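Local coordinates for Hen1 (Anabaena variabilis, PDB 3JWH), which probably transfers a methyl group from S-adenosylmethionine to the 2'-hydroxyl of the 3'-terminal nucleotide of RNA, at residues 23-28 with 105-110; 33-36 with 42-45; 134-139 with 182-187; 173-178 with 186-191. All coordinates share one frame; numbering follows the deposited sequence.

Contact 1: 23-28 with 105-110. With SAH (S-adenosyl-L-homocysteine), chain C.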
loop_
_atom_site.group_PDB
_atom_site.type_symbol
_atom_site.label_atom_id
_atom_site.label_comp_id
_atom_site.label_asym_id
_atom_site.label_seq_id
_atom_site.Cartn_x
_atom_site.Cartn_y
_atom_site.Cartn_z
ATOM N N ALA A 23 -0.359 2.583 -11.309
ATOM C CA ALA A 23 -0.399 1.749 -12.505
ATOM C C ALA A 23 -1.003 0.378 -12.186
ATOM O O ALA A 23 -1.826 -0.141 -12.938
ATOM C CB ALA A 23 1.014 1.588 -13.070
ATOM N N ALA A 24 -0.599 -0.216 -11.071
ATOM C CA ALA A 24 -1.149 -1.519 -10.713
ATOM C C ALA A 24 -2.649 -1.430 -10.400
ATOM O O ALA A 24 -3.418 -2.304 -10.785
ATOM C CB ALA A 24 -0.388 -2.105 -9.525
ATOM N N LEU A 25 -3.059 -0.372 -9.702
ATOM C CA LEU A 25 -4.466 -0.180 -9.368
ATOM C C LEU A 25 -5.309 -0.117 -10.626
ATOM O O LEU A 25 -6.350 -0.777 -10.733
ATOM C CB LEU A 25 -4.653 1.111 -8.570
ATOM C CG LEU A 25 -4.160 1.054 -7.121
ATOM C CD1 LEU A 25 -4.263 2.409 -6.497
ATOM C CD2 LEU A 25 -4.993 0.034 -6.333
ATOM N N LYS A 26 -4.848 0.682 -11.581
ATOM C CA LYS A 26 -5.567 0.863 -12.836
ATOM C C LYS A 26 -5.723 -0.413 -13.656
ATOM O O LYS A 26 -6.802 -0.671 -14.179
ATOM C CB LYS A 26 -4.903 1.979 -13.661
ATOM C CG LYS A 26 -5.238 3.378 -13.127
ATOM C CD LYS A 26 -4.576 4.504 -13.908
ATOM C CE LYS A 26 -5.121 5.852 -13.453
ATOM N NZ LYS A 26 -4.485 7.011 -14.139
ATOM N N GLN A 27 -4.670 -1.220 -13.747
ATOM C CA GLN A 27 -4.746 -2.468 -14.502
ATOM C C GLN A 27 -5.762 -3.454 -13.910
ATOM O O GLN A 27 -6.313 -4.299 -14.622
ATOM C CB GLN A 27 -3.375 -3.131 -14.571
ATOM C CG GLN A 27 -2.299 -2.221 -15.110
ATOM C CD GLN A 27 -1.126 -2.991 -15.674
ATOM O OE1 GLN A 27 -0.520 -3.822 -14.987
ATOM N NE2 GLN A 27 -0.798 -2.724 -16.933
ATOM N N SER A 28 -5.992 -3.350 -12.605
ATOM C CA SER A 28 -6.952 -4.202 -11.913
ATOM C C SER A 28 -8.303 -3.488 -11.879
ATOM O O SER A 28 -9.275 -4.013 -11.345
ATOM C CB SER A 28 -6.490 -4.455 -10.475
ATOM O OG SER A 28 -5.192 -5.016 -10.441
ATOM N N ALA A 105 -9.489 -2.365 -3.660
ATOM C CA ALA A 105 -8.086 -2.608 -3.342
ATOM C C ALA A 105 -7.627 -1.920 -2.070
ATOM O O ALA A 105 -8.171 -0.895 -1.656
ATOM C CB ALA A 105 -7.210 -2.141 -4.512
ATOM N N ALA A 106 -6.618 -2.515 -1.455
ATOM C CA ALA A 106 -5.996 -1.980 -0.269
ATOM C C ALA A 106 -4.518 -1.794 -0.651
ATOM O O ALA A 106 -3.928 -2.659 -1.300
ATOM C CB ALA A 106 -6.109 -2.973 0.860
ATOM N N THR A 107 -3.925 -0.666 -0.289
ATOM C CA THR A 107 -2.505 -0.473 -0.587
ATOM C C THR A 107 -1.788 -0.373 0.743
ATOM O O THR A 107 -2.271 0.265 1.666
ATOM C CB THR A 107 -2.234 0.812 -1.409
ATOM O OG1 THR A 107 -2.805 1.946 -0.738
ATOM C CG2 THR A 107 -2.809 0.685 -2.812
ATOM N N VAL A 108 -0.639 -1.018 0.845
ATOM C CA VAL A 108 0.151 -1.011 2.070
ATOM C C VAL A 108 1.545 -0.605 1.555
ATOM O O VAL A 108 2.362 -1.459 1.193
ATOM C CB VAL A 108 0.200 -2.436 2.692
ATOM C CG1 VAL A 108 0.708 -2.368 4.097
ATOM C CG2 VAL A 108 -1.180 -3.098 2.620
ATOM N N ILE A 109 1.802 0.696 1.529
ATOM C CA ILE A 109 3.042 1.247 0.996
ATOM C C ILE A 109 4.092 1.600 2.025
ATOM O O ILE A 109 3.900 2.504 2.843
ATOM C CB ILE A 109 2.746 2.501 0.174
ATOM C CG1 ILE A 109 1.545 2.240 -0.727
ATOM C CG2 ILE A 109 3.960 2.876 -0.690
ATOM C CD1 ILE A 109 1.711 1.053 -1.677
ATOM N N GLU A 110 5.208 0.883 1.978
ATOM C CA GLU A 110 6.298 1.121 2.911
ATOM C C GLU A 110 5.761 1.076 4.342
ATOM O O GLU A 110 6.026 1.970 5.157
ATOM C CB GLU A 110 6.943 2.481 2.626
ATOM C CG GLU A 110 7.313 2.694 1.139
ATOM C CD GLU A 110 8.311 1.656 0.593
ATOM O OE1 GLU A 110 9.471 1.616 1.064
ATOM O OE2 GLU A 110 7.936 0.882 -0.310
HETATM N N SAH C . 2.661 5.085 3.106
HETATM C CA SAH C . 3.192 6.424 3.404
HETATM C CB SAH C . 4.382 6.295 4.358
HETATM C CG SAH C . 3.965 5.568 5.636
HETATM S SD SAH C . 5.330 5.299 6.826
HETATM C C SAH C . 3.667 7.089 2.111
HETATM O O SAH C . 4.876 6.955 1.826
HETATM O OXT SAH C . 2.812 7.714 1.443
HETATM C "C5'" SAH C . 4.477 4.088 7.899
HETATM C "C4'" SAH C . 3.060 4.553 8.241
HETATM O "O4'" SAH C . 2.353 3.461 8.856
HETATM C "C3'" SAH C . 3.106 5.693 9.263
HETATM O "O3'" SAH C . 2.055 6.626 9.000
HETATM C "C2'" SAH C . 2.839 4.942 10.567
HETATM O "O2'" SAH C . 2.256 5.840 11.516
HETATM C "C1'" SAH C . 1.772 3.973 10.063
HETATM N N9 SAH C . 1.548 2.853 11.002
HETATM C C8 SAH C . 2.497 2.124 11.584
HETATM N N7 SAH C . 1.936 1.181 12.337
HETATM C C5 SAH C . 0.617 1.309 12.236
HETATM C C6 SAH C . -0.465 0.635 12.780
HETATM N N6 SAH C . -0.273 -0.387 13.613
HETATM N N1 SAH C . -1.700 1.032 12.468
HETATM C C2 SAH C . -1.902 2.057 11.650
HETATM N N3 SAH C . -0.897 2.722 11.116
HETATM C C4 SAH C . 0.369 2.378 11.384
#

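Contact 2: 33-36 with 42-45. With SAH (S-adenosyl-L-homocysteine), chain C.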
loop_
_atom_site.group_PDB
_atom_site.type_symbol
_atom_site.label_atom_id
_atom_site.label_comp_id
_atom_site.label_asym_id
_atom_site.label_seq_id
_atom_site.Cartn_x
_atom_site.Cartn_y
_atom_site.Cartn_z
ATOM N N VAL A 33 -10.369 2.661 -3.369
ATOM C CA VAL A 33 -9.152 2.274 -2.684
ATOM C C VAL A 33 -8.979 2.739 -1.253
ATOM O O VAL A 33 -9.300 3.866 -0.903
ATOM C CB VAL A 33 -7.897 2.778 -3.463
ATOM C CG1 VAL A 33 -6.608 2.224 -2.813
ATOM C CG2 VAL A 33 -8.003 2.392 -4.950
ATOM N N ILE A 34 -8.421 1.856 -0.438
ATOM C CA ILE A 34 -8.143 2.195 0.927
ATOM C C ILE A 34 -6.647 2.047 1.175
ATOM O O ILE A 34 -6.082 0.989 0.991
ATOM C CB ILE A 34 -8.962 1.321 1.919
ATOM C CG1 ILE A 34 -8.616 1.718 3.350
ATOM C CG2 ILE A 34 -8.662 -0.150 1.720
ATOM C CD1 ILE A 34 -9.571 1.119 4.415
ATOM N N ASP A 35 -6.015 3.129 1.614
ATOM C CA ASP A 35 -4.584 3.135 1.889
ATOM C C ASP A 35 -4.279 2.938 3.380
ATOM O O ASP A 35 -4.467 3.851 4.188
ATOM C CB ASP A 35 -4.000 4.449 1.389
ATOM C CG ASP A 35 -2.492 4.467 1.427
ATOM O OD1 ASP A 35 -1.874 3.407 1.176
ATOM O OD2 ASP A 35 -1.926 5.550 1.689
ATOM N N LEU A 36 -3.812 1.749 3.731
ATOM C CA LEU A 36 -3.519 1.417 5.126
ATOM C C LEU A 36 -2.116 1.872 5.542
ATOM O O LEU A 36 -1.121 1.402 5.020
ATOM C CB LEU A 36 -3.703 -0.086 5.341
ATOM C CG LEU A 36 -5.039 -0.643 4.819
ATOM C CD1 LEU A 36 -5.005 -2.156 4.818
ATOM C CD2 LEU A 36 -6.192 -0.121 5.670
ATOM N N ASN A 42 0.772 11.044 0.680
ATOM C CA ASN A 42 1.424 11.209 -0.615
ATOM C C ASN A 42 0.626 10.496 -1.692
ATOM O O ASN A 42 0.249 11.100 -2.694
ATOM C CB ASN A 42 2.859 10.694 -0.564
ATOM C CG ASN A 42 3.752 11.578 0.280
ATOM O OD1 ASN A 42 3.543 12.797 0.350
ATOM N ND2 ASN A 42 4.766 10.981 0.915
ATOM N N LEU A 43 0.338 9.216 -1.474
ATOM C CA LEU A 43 -0.453 8.478 -2.442
ATOM C C LEU A 43 -1.900 8.991 -2.458
ATOM O O LEU A 43 -2.532 9.042 -3.517
ATOM C CB LEU A 43 -0.424 6.983 -2.128
ATOM C CG LEU A 43 -1.407 6.159 -2.959
ATOM C CD1 LEU A 43 -1.035 6.228 -4.438
ATOM C CD2 LEU A 43 -1.405 4.726 -2.475
ATOM N N LEU A 44 -2.430 9.374 -1.291
ATOM C CA LEU A 44 -3.813 9.882 -1.236
ATOM C C LEU A 44 -3.968 11.148 -2.103
ATOM O O LEU A 44 -5.002 11.343 -2.735
ATOM C CB LEU A 44 -4.237 10.201 0.212
ATOM C CG LEU A 44 -4.268 9.110 1.297
ATOM C CD1 LEU A 44 -4.782 9.747 2.574
ATOM C CD2 LEU A 44 -5.151 7.919 0.904
ATOM N N LYS A 45 -2.949 12.004 -2.131
ATOM C CA LYS A 45 -3.004 13.229 -2.937
ATOM C C LYS A 45 -3.135 12.896 -4.422
ATOM O O LYS A 45 -3.954 13.481 -5.133
ATOM C CB LYS A 45 -1.750 14.075 -2.704
ATOM C CG LYS A 45 -1.741 15.390 -3.467
ATOM C CD LYS A 45 -0.692 16.351 -2.928
ATOM C CE LYS A 45 -0.976 17.777 -3.387
ATOM N NZ LYS A 45 -0.042 18.775 -2.777
HETATM N N SAH C . 2.661 5.085 3.106
HETATM C CA SAH C . 3.192 6.424 3.404
HETATM C CB SAH C . 4.382 6.295 4.358
HETATM C CG SAH C . 3.965 5.568 5.636
HETATM S SD SAH C . 5.330 5.299 6.826
HETATM C C SAH C . 3.667 7.089 2.111
HETATM O O SAH C . 4.876 6.955 1.826
HETATM O OXT SAH C . 2.812 7.714 1.443
HETATM C "C5'" SAH C . 4.477 4.088 7.899
HETATM C "C4'" SAH C . 3.060 4.553 8.241
HETATM O "O4'" SAH C . 2.353 3.461 8.856
HETATM C "C3'" SAH C . 3.106 5.693 9.263
HETATM O "O3'" SAH C . 2.055 6.626 9.000
HETATM C "C2'" SAH C . 2.839 4.942 10.567
HETATM O "O2'" SAH C . 2.256 5.840 11.516
HETATM C "C1'" SAH C . 1.772 3.973 10.063
HETATM N N9 SAH C . 1.548 2.853 11.002
HETATM C C8 SAH C . 2.497 2.124 11.584
HETATM N N7 SAH C . 1.936 1.181 12.337
HETATM C C5 SAH C . 0.617 1.309 12.236
HETATM C C6 SAH C . -0.465 0.635 12.780
HETATM N N6 SAH C . -0.273 -0.387 13.613
HETATM N N1 SAH C . -1.700 1.032 12.468
HETATM C C2 SAH C . -1.902 2.057 11.650
HETATM N N3 SAH C . -0.897 2.722 11.116
HETATM C C4 SAH C . 0.369 2.378 11.384
HETATM O O HOH W 1 -0.933 8.098 1.264
#

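Contact 3: 134-139 with 182-187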
loop_
_atom_site.group_PDB
_atom_site.type_symbol
_atom_site.label_atom_id
_atom_site.label_comp_id
_atom_site.label_asym_id
_atom_site.label_seq_id
_atom_site.Cartn_x
_atom_site.Cartn_y
_atom_site.Cartn_z
ATOM N N LYS A 134 -10.349 -7.524 -3.248
ATOM C CA LYS A 134 -9.956 -8.248 -4.451
ATOM C C LYS A 134 -8.461 -8.049 -4.738
ATOM O O LYS A 134 -7.758 -8.995 -5.096
ATOM C CB LYS A 134 -10.765 -7.753 -5.647
ATOM C CG LYS A 134 -10.544 -8.576 -6.914
ATOM C CD LYS A 134 -11.398 -8.084 -8.078
ATOM C CE LYS A 134 -11.327 -9.058 -9.252
ATOM N NZ LYS A 134 -12.281 -8.691 -10.348
ATOM N N ILE A 135 -7.988 -6.825 -4.551
ATOM C CA ILE A 135 -6.591 -6.484 -4.815
ATOM C C ILE A 135 -5.878 -5.943 -3.592
ATOM O O ILE A 135 -6.458 -5.176 -2.835
ATOM C CB ILE A 135 -6.480 -5.383 -5.914
ATOM C CG1 ILE A 135 -7.133 -5.855 -7.205
ATOM C CG2 ILE A 135 -5.023 -4.990 -6.134
ATOM C CD1 ILE A 135 -6.615 -7.176 -7.678
ATOM N N VAL A 136 -4.624 -6.340 -3.409
ATOM C CA VAL A 136 -3.785 -5.824 -2.321
ATOM C C VAL A 136 -2.388 -5.493 -2.869
ATOM O O VAL A 136 -1.694 -6.374 -3.368
ATOM C CB VAL A 136 -3.569 -6.830 -1.174
ATOM C CG1 VAL A 136 -2.825 -6.144 -0.059
ATOM C CG2 VAL A 136 -4.899 -7.388 -0.679
ATOM N N ILE A 137 -1.970 -4.240 -2.765
ATOM C CA ILE A 137 -0.647 -3.865 -3.235
ATOM C C ILE A 137 0.235 -3.514 -2.046
ATOM O O ILE A 137 -0.111 -2.661 -1.239
ATOM C CB ILE A 137 -0.726 -2.686 -4.244
ATOM C CG1 ILE A 137 -1.461 -3.154 -5.493
ATOM C CG2 ILE A 137 0.700 -2.200 -4.619
ATOM C CD1 ILE A 137 -2.493 -2.164 -6.029
ATOM N N VAL A 138 1.359 -4.220 -1.936
ATOM C CA VAL A 138 2.337 -4.039 -0.862
ATOM C C VAL A 138 3.744 -3.725 -1.414
ATOM O O VAL A 138 4.250 -4.448 -2.270
ATOM C CB VAL A 138 2.462 -5.329 -0.024
ATOM C CG1 VAL A 138 3.484 -5.122 1.114
ATOM C CG2 VAL A 138 1.098 -5.742 0.507
ATOM N N THR A 139 4.378 -2.657 -0.937
ATOM C CA THR A 139 5.730 -2.356 -1.399
ATOM C C THR A 139 6.610 -2.218 -0.183
ATOM O O THR A 139 6.173 -1.752 0.864
ATOM C CB THR A 139 5.836 -1.031 -2.188
ATOM O OG1 THR A 139 5.707 0.066 -1.287
ATOM C CG2 THR A 139 4.771 -0.928 -3.221
ATOM N N PHE A 182 -3.888 -17.603 2.800
ATOM C CA PHE A 182 -5.040 -16.850 2.342
ATOM C C PHE A 182 -5.406 -17.095 0.877
ATOM O O PHE A 182 -4.580 -17.538 0.089
ATOM C CB PHE A 182 -4.765 -15.378 2.617
ATOM C CG PHE A 182 -4.414 -15.108 4.051
ATOM C CD1 PHE A 182 -5.403 -15.092 5.033
ATOM C CD2 PHE A 182 -3.082 -14.926 4.435
ATOM C CE1 PHE A 182 -5.075 -14.899 6.366
ATOM C CE2 PHE A 182 -2.748 -14.734 5.764
ATOM C CZ PHE A 182 -3.740 -14.718 6.736
ATOM N N ALA A 183 -6.654 -16.805 0.518
ATOM C CA ALA A 183 -7.136 -17.032 -0.850
ATOM C C ALA A 183 -6.610 -16.021 -1.874
ATOM O O ALA A 183 -7.383 -15.335 -2.544
ATOM C CB ALA A 183 -8.685 -17.057 -0.867
ATOM N N TYR A 184 -5.292 -15.933 -1.996
ATOM C CA TYR A 184 -4.685 -15.001 -2.940
ATOM C C TYR A 184 -3.544 -15.627 -3.717
ATOM O O TYR A 184 -2.963 -16.622 -3.301
ATOM C CB TYR A 184 -4.107 -13.770 -2.220
ATOM C CG TYR A 184 -5.123 -12.827 -1.659
ATOM C CD1 TYR A 184 -5.766 -13.100 -0.450
ATOM C CD2 TYR A 184 -5.484 -11.673 -2.357
ATOM C CE1 TYR A 184 -6.745 -12.250 0.045
ATOM C CE2 TYR A 184 -6.461 -10.825 -1.866
ATOM C CZ TYR A 184 -7.090 -11.115 -0.666
ATOM O OH TYR A 184 -8.068 -10.262 -0.177
ATOM N N ASN A 185 -3.237 -15.014 -4.849
ATOM C CA ASN A 185 -2.116 -15.416 -5.674
ATOM C C ASN A 185 -1.318 -14.105 -5.779
ATOM O O ASN A 185 -1.886 -13.004 -5.713
ATOM C CB ASN A 185 -2.596 -15.933 -7.024
ATOM C CG ASN A 185 -3.306 -17.272 -6.910
ATOM O OD1 ASN A 185 -4.318 -17.503 -7.561
ATOM N ND2 ASN A 185 -2.779 -18.161 -6.078
ATOM N N VAL A 186 -0.003 -14.214 -5.896
ATOM C CA VAL A 186 0.834 -13.030 -5.921
ATOM C C VAL A 186 1.719 -12.904 -7.160
ATOM O O VAL A 186 2.131 -13.903 -7.749
ATOM C CB VAL A 186 1.727 -13.020 -4.655
ATOM C CG1 VAL A 186 2.796 -14.109 -4.767
ATOM C CG2 VAL A 186 2.336 -11.656 -4.440
ATOM N N GLN A 187 1.993 -11.667 -7.550
ATOM C CA GLN A 187 2.862 -11.370 -8.683
ATOM C C GLN A 187 3.851 -10.320 -8.194
ATOM O O GLN A 187 3.468 -9.364 -7.520
ATOM C CB GLN A 187 2.066 -10.798 -9.861
ATOM C CG GLN A 187 1.447 -11.840 -10.776
ATOM C CD GLN A 187 2.488 -12.744 -11.405
ATOM O OE1 GLN A 187 3.445 -12.270 -12.030
ATOM N NE2 GLN A 187 2.312 -14.058 -11.246
#

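Contact 4: 173-178 with 186-191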
loop_
_atom_site.group_PDB
_atom_site.type_symbol
_atom_site.label_atom_id
_atom_site.label_comp_id
_atom_site.label_asym_id
_atom_site.label_seq_id
_atom_site.Cartn_x
_atom_site.Cartn_y
_atom_site.Cartn_z
ATOM N N ASN A 173 9.254 -14.677 0.380
ATOM C CA ASN A 173 8.820 -15.830 1.164
ATOM C C ASN A 173 7.597 -15.399 1.967
ATOM O O ASN A 173 6.654 -16.167 2.152
ATOM C CB ASN A 173 9.909 -16.290 2.141
ATOM C CG ASN A 173 11.128 -16.866 1.443
ATOM O OD1 ASN A 173 11.048 -17.390 0.320
ATOM N ND2 ASN A 173 12.274 -16.794 2.122
ATOM N N TRP A 174 7.637 -14.163 2.456
ATOM C CA TRP A 174 6.541 -13.605 3.230
ATOM C C TRP A 174 5.281 -13.620 2.377
ATOM O O TRP A 174 4.230 -14.075 2.830
ATOM C CB TRP A 174 6.838 -12.162 3.642
ATOM C CG TRP A 174 5.639 -11.476 4.248
ATOM C CD1 TRP A 174 5.124 -11.678 5.506
ATOM C CD2 TRP A 174 4.741 -10.572 3.590
ATOM N NE1 TRP A 174 3.959 -10.966 5.661
ATOM C CE2 TRP A 174 3.697 -10.280 4.501
ATOM C CE3 TRP A 174 4.714 -9.984 2.320
ATOM C CZ2 TRP A 174 2.631 -9.426 4.176
ATOM C CZ3 TRP A 174 3.653 -9.129 1.997
ATOM C CH2 TRP A 174 2.628 -8.862 2.921
ATOM N N ALA A 175 5.404 -13.134 1.141
ATOM C CA ALA A 175 4.279 -13.053 0.221
ATOM C C ALA A 175 3.777 -14.405 -0.245
ATOM O O ALA A 175 2.577 -14.601 -0.419
ATOM C CB ALA A 175 4.643 -12.190 -0.978
ATOM N N ASN A 176 4.696 -15.336 -0.465
ATOM C CA ASN A 176 4.301 -16.661 -0.897
ATOM C C ASN A 176 3.598 -17.332 0.283
ATOM O O ASN A 176 2.616 -18.046 0.094
ATOM C CB ASN A 176 5.517 -17.483 -1.345
ATOM C CG ASN A 176 6.041 -17.052 -2.709
ATOM O OD1 ASN A 176 5.268 -16.770 -3.624
ATOM N ND2 ASN A 176 7.366 -17.021 -2.855
ATOM N N LYS A 177 4.091 -17.099 1.491
ATOM C CA LYS A 177 3.454 -17.677 2.673
ATOM C C LYS A 177 2.039 -17.114 2.760
ATOM O O LYS A 177 1.152 -17.773 3.282
ATOM C CB LYS A 177 4.213 -17.330 3.960
ATOM C CG LYS A 177 5.370 -18.257 4.315
ATOM C CD LYS A 177 4.888 -19.554 4.933
ATOM C CE LYS A 177 6.059 -20.469 5.264
ATOM N NZ LYS A 177 5.654 -21.749 5.935
ATOM N N ILE A 178 1.824 -15.900 2.252
ATOM C CA ILE A 178 0.489 -15.315 2.302
ATOM C C ILE A 178 -0.462 -16.081 1.384
ATOM O O ILE A 178 -1.596 -16.373 1.758
ATOM C CB ILE A 178 0.486 -13.816 1.888
ATOM C CG1 ILE A 178 1.150 -12.955 2.976
ATOM C CG2 ILE A 178 -0.935 -13.346 1.651
ATOM C CD1 ILE A 178 0.419 -12.961 4.319
ATOM N N VAL A 186 -0.003 -14.214 -5.896
ATOM C CA VAL A 186 0.834 -13.030 -5.921
ATOM C C VAL A 186 1.719 -12.904 -7.160
ATOM O O VAL A 186 2.131 -13.903 -7.749
ATOM C CB VAL A 186 1.727 -13.020 -4.655
ATOM C CG1 VAL A 186 2.796 -14.109 -4.767
ATOM C CG2 VAL A 186 2.336 -11.656 -4.440
ATOM N N GLN A 187 1.993 -11.667 -7.550
ATOM C CA GLN A 187 2.862 -11.370 -8.683
ATOM C C GLN A 187 3.851 -10.320 -8.194
ATOM O O GLN A 187 3.468 -9.364 -7.520
ATOM C CB GLN A 187 2.066 -10.798 -9.861
ATOM C CG GLN A 187 1.447 -11.840 -10.776
ATOM C CD GLN A 187 2.488 -12.744 -11.405
ATOM O OE1 GLN A 187 3.445 -12.270 -12.030
ATOM N NE2 GLN A 187 2.312 -14.058 -11.246
ATOM N N PHE A 188 5.127 -10.507 -8.501
ATOM C CA PHE A 188 6.127 -9.538 -8.088
ATOM C C PHE A 188 6.458 -8.618 -9.249
ATOM O O PHE A 188 6.470 -9.038 -10.403
ATOM C CB PHE A 188 7.358 -10.258 -7.565
ATOM C CG PHE A 188 7.070 -11.122 -6.379
ATOM C CD1 PHE A 188 6.807 -10.554 -5.136
ATOM C CD2 PHE A 188 7.019 -12.507 -6.509
ATOM C CE1 PHE A 188 6.496 -11.358 -4.042
ATOM C CE2 PHE A 188 6.712 -13.312 -5.429
ATOM C CZ PHE A 188 6.449 -12.738 -4.191
ATOM N N GLN A 189 6.689 -7.351 -8.933
ATOM C CA GLN A 189 6.985 -6.341 -9.939
ATOM C C GLN A 189 7.852 -5.244 -9.340
ATOM O O GLN A 189 7.332 -4.256 -8.824
ATOM C CB GLN A 189 5.680 -5.719 -10.444
ATOM C CG GLN A 189 4.750 -6.681 -11.176
ATOM C CD GLN A 189 3.295 -6.223 -11.168
ATOM O OE1 GLN A 189 2.994 -5.045 -11.385
ATOM N NE2 GLN A 189 2.382 -7.164 -10.923
ATOM N N PRO A 190 9.183 -5.398 -9.392
ATOM C CA PRO A 190 10.045 -4.353 -8.826
ATOM C C PRO A 190 9.769 -3.026 -9.528
ATOM O O PRO A 190 9.428 -3.007 -10.709
ATOM C CB PRO A 190 11.454 -4.886 -9.097
ATOM C CG PRO A 190 11.278 -5.659 -10.363
ATOM C CD PRO A 190 9.988 -6.412 -10.095
ATOM N N ILE A 191 9.897 -1.918 -8.807
ATOM C CA ILE A 191 9.628 -0.627 -9.416
ATOM C C ILE A 191 10.887 0.190 -9.692
ATOM O O ILE A 191 10.897 1.035 -10.587
ATOM C CB ILE A 191 8.631 0.198 -8.556
ATOM C CG1 ILE A 191 9.270 0.624 -7.236
ATOM C CG2 ILE A 191 7.384 -0.632 -8.281
ATOM C CD1 ILE A 191 10.139 1.872 -7.337
#

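Contact 1: 23-28 with 105-110
Thr107 OG1 is hydrogen-bonded to Asp35 OD1 on the adjoining strand, while the other branch of the same side chain, CG2, turns to Leu25. This is helix-on-sheet packing in a Rossmann-fold methyltransferase: helix 13-27 lies on a face of the parallel part of the mixed sheet, against strand 105-109. With chi1 at 54°, Thr107 sets its hydroxyl between the backbone N and the carbonyl carbon, and CG2 falls 4.2 Å from Leu25 CD2, the two side chains crossing at about a right angle. Leu25 CD2 comes closer still to Ala105 CB, 3.6 Å. Leu25 also touches Val33 and Ile137, so a single leucine packs on three neighbouring strands. Behind it the helix ends in a bond from Ser28 OG to Ala24 O at 3.3 Å. At the far end of the strand, the amino N of S-adenosylhomocysteine donates to Ile109 O at 2.9 Å, and Glu110 O lies 3.8 Å from the ligand's SD.

Contact 2: 33-36 with 42-45
Along 33-36, segment 42-45 is met by one residue, Asp35, which touches Leu43 and Leu44; the residues before and after it serve other neighbours. Val33 packs on Thr107. Ile34 points its CB away from segment 42-45, to the other face of the sheet, where Ala106 and Val59 receive it. Asp35 comes next, with CG anti to the backbone N (chi1 -171°), a torsion that directs the carboxylate toward the helix, where Leu43 and Leu44 border it. Its CB sits 3.7 Å from Leu44 CD2, and its OD1 3.9 Å from Leu43 CD2, so two leucine methyls flank an acid that is buried. Its oxygens are engaged separately: OD1 by Thr107, OD2 by a water at 2.8 Å that appears to donate to it. That water accepts from Leu44 N at 3.2 Å, linking strand to helix. These elements open the beta-alpha-beta unit 32-36, 42-49, 55-60, and the turn between them, with Gly37, Cys38 and Gly39 in the ligand pocket, is the glycine-rich cofactor-binding motif of Rossmann-fold methyltransferases. Leu36, the last strand residue, packs on Val59 and Leu93. Beyond the turn, Asn42 brings its CB within 3.6 Å of OXT of S-adenosylhomocysteine, beside the first turn of the helix, whose positive end would probably favour that carboxylate.

Contact 3: 134-139 with 182-187
The contact belongs to the end of the seven-stranded methyltransferase sheet formed by strands 135-141, 202-209 and 184-188, where Tyr184 reaches past the intervening strand 202-209 to Val136 and Lys134. Strands 135-141 and 184-188 are not neighbours, each running antiparallel to 202-209, and their nearest CA atoms in this contact, those of Lys134 and Tyr184, are 8.7 Å apart, too far for backbone pairing. The tyrosine ring makes the connection across that strand. Tyr184 CE2 approaches Val136 CG2 at 4.0 Å and the carbonyl oxygen of Lys134, atom O, at 3.9 Å, with the valine and tyrosine side chains crossing at about a right angle. Val136 holds CG1 anti to its backbone N (chi1 -174°), which leaves CG2 as the branch facing the ring. Just ahead of Tyr184, an inverse gamma turn centred on Ala183 is closed by Tyr184 N donating to Phe182 O at 2.7 Å, and it leads the chain from helix 168-181 into the edge strand. His209 and Phe128 each make an edge-to-face stack with the tyrosine. With Tyr184 OH hydrogen-bonded to Pro133 O, the ring is tethered at its polar end within a mixed, largely carbon-lined contact.

Contact 4: 173-178 with 186-191
Helix 173-178 and strand 186-188 run nearly antiparallel, at 160° between their directions, with axes 9.2 Å apart at closest approach. The pair forms the return half of a beta-alpha-beta crossover in the methyltransferase fold: helix 168-181 covers the sheet and the chain turns back as the outermost strand, 184-188. Ala175 lies at the middle of the interface, its CB at the edge of the Phe188 ring, near the ring plane, 3.7 Å from Phe188 CE1 and 4.2 Å from Val186 CG2. Such a small side chain lets the backbones come close, Ala175 CA being 7.0 Å from Val186 CA. Val186 places CG2 anti to the backbone N and CG1 between N and the carbonyl carbon (chi1 71°), which sends CG2 to Ala175 and CG1 to Asn176. Ala175 and Val186 both also pack on Phe207 of strand 202-209. At the more exposed margin, Asn176 OD1 lies 3.8 Å from Val186 CG1. The amide and the Phe188 ring stand 89° apart, and Asn176 OD1 meets the ring near its plane, at the CE2 edge, 4.2 Å away.

How the contacts relate
One sheet underlies all four contacts, but they sample it from centre to edge. Contacts 1 and 2 are fully buried, touch at Thr107 and Asp35 and both reach the bound cofactor product; contact 1 meets through methyls alone, while contact 2 places a carboxylate and a water beside leucine methyls. Contacts 3 and 4 share Val186 and Gln187 at the antiparallel edge of the sheet, where aromatic rings take over the packing; contact 4 is only partly buried. Contact 3 still joins the core, since strands 105-109 and 135-141 are neighbours, with a probable hydrogen bond from Val108 N to Ile137 O at 2.7 Å. Contacts 2 and 4 are the farthest apart, about 20 Å between centres.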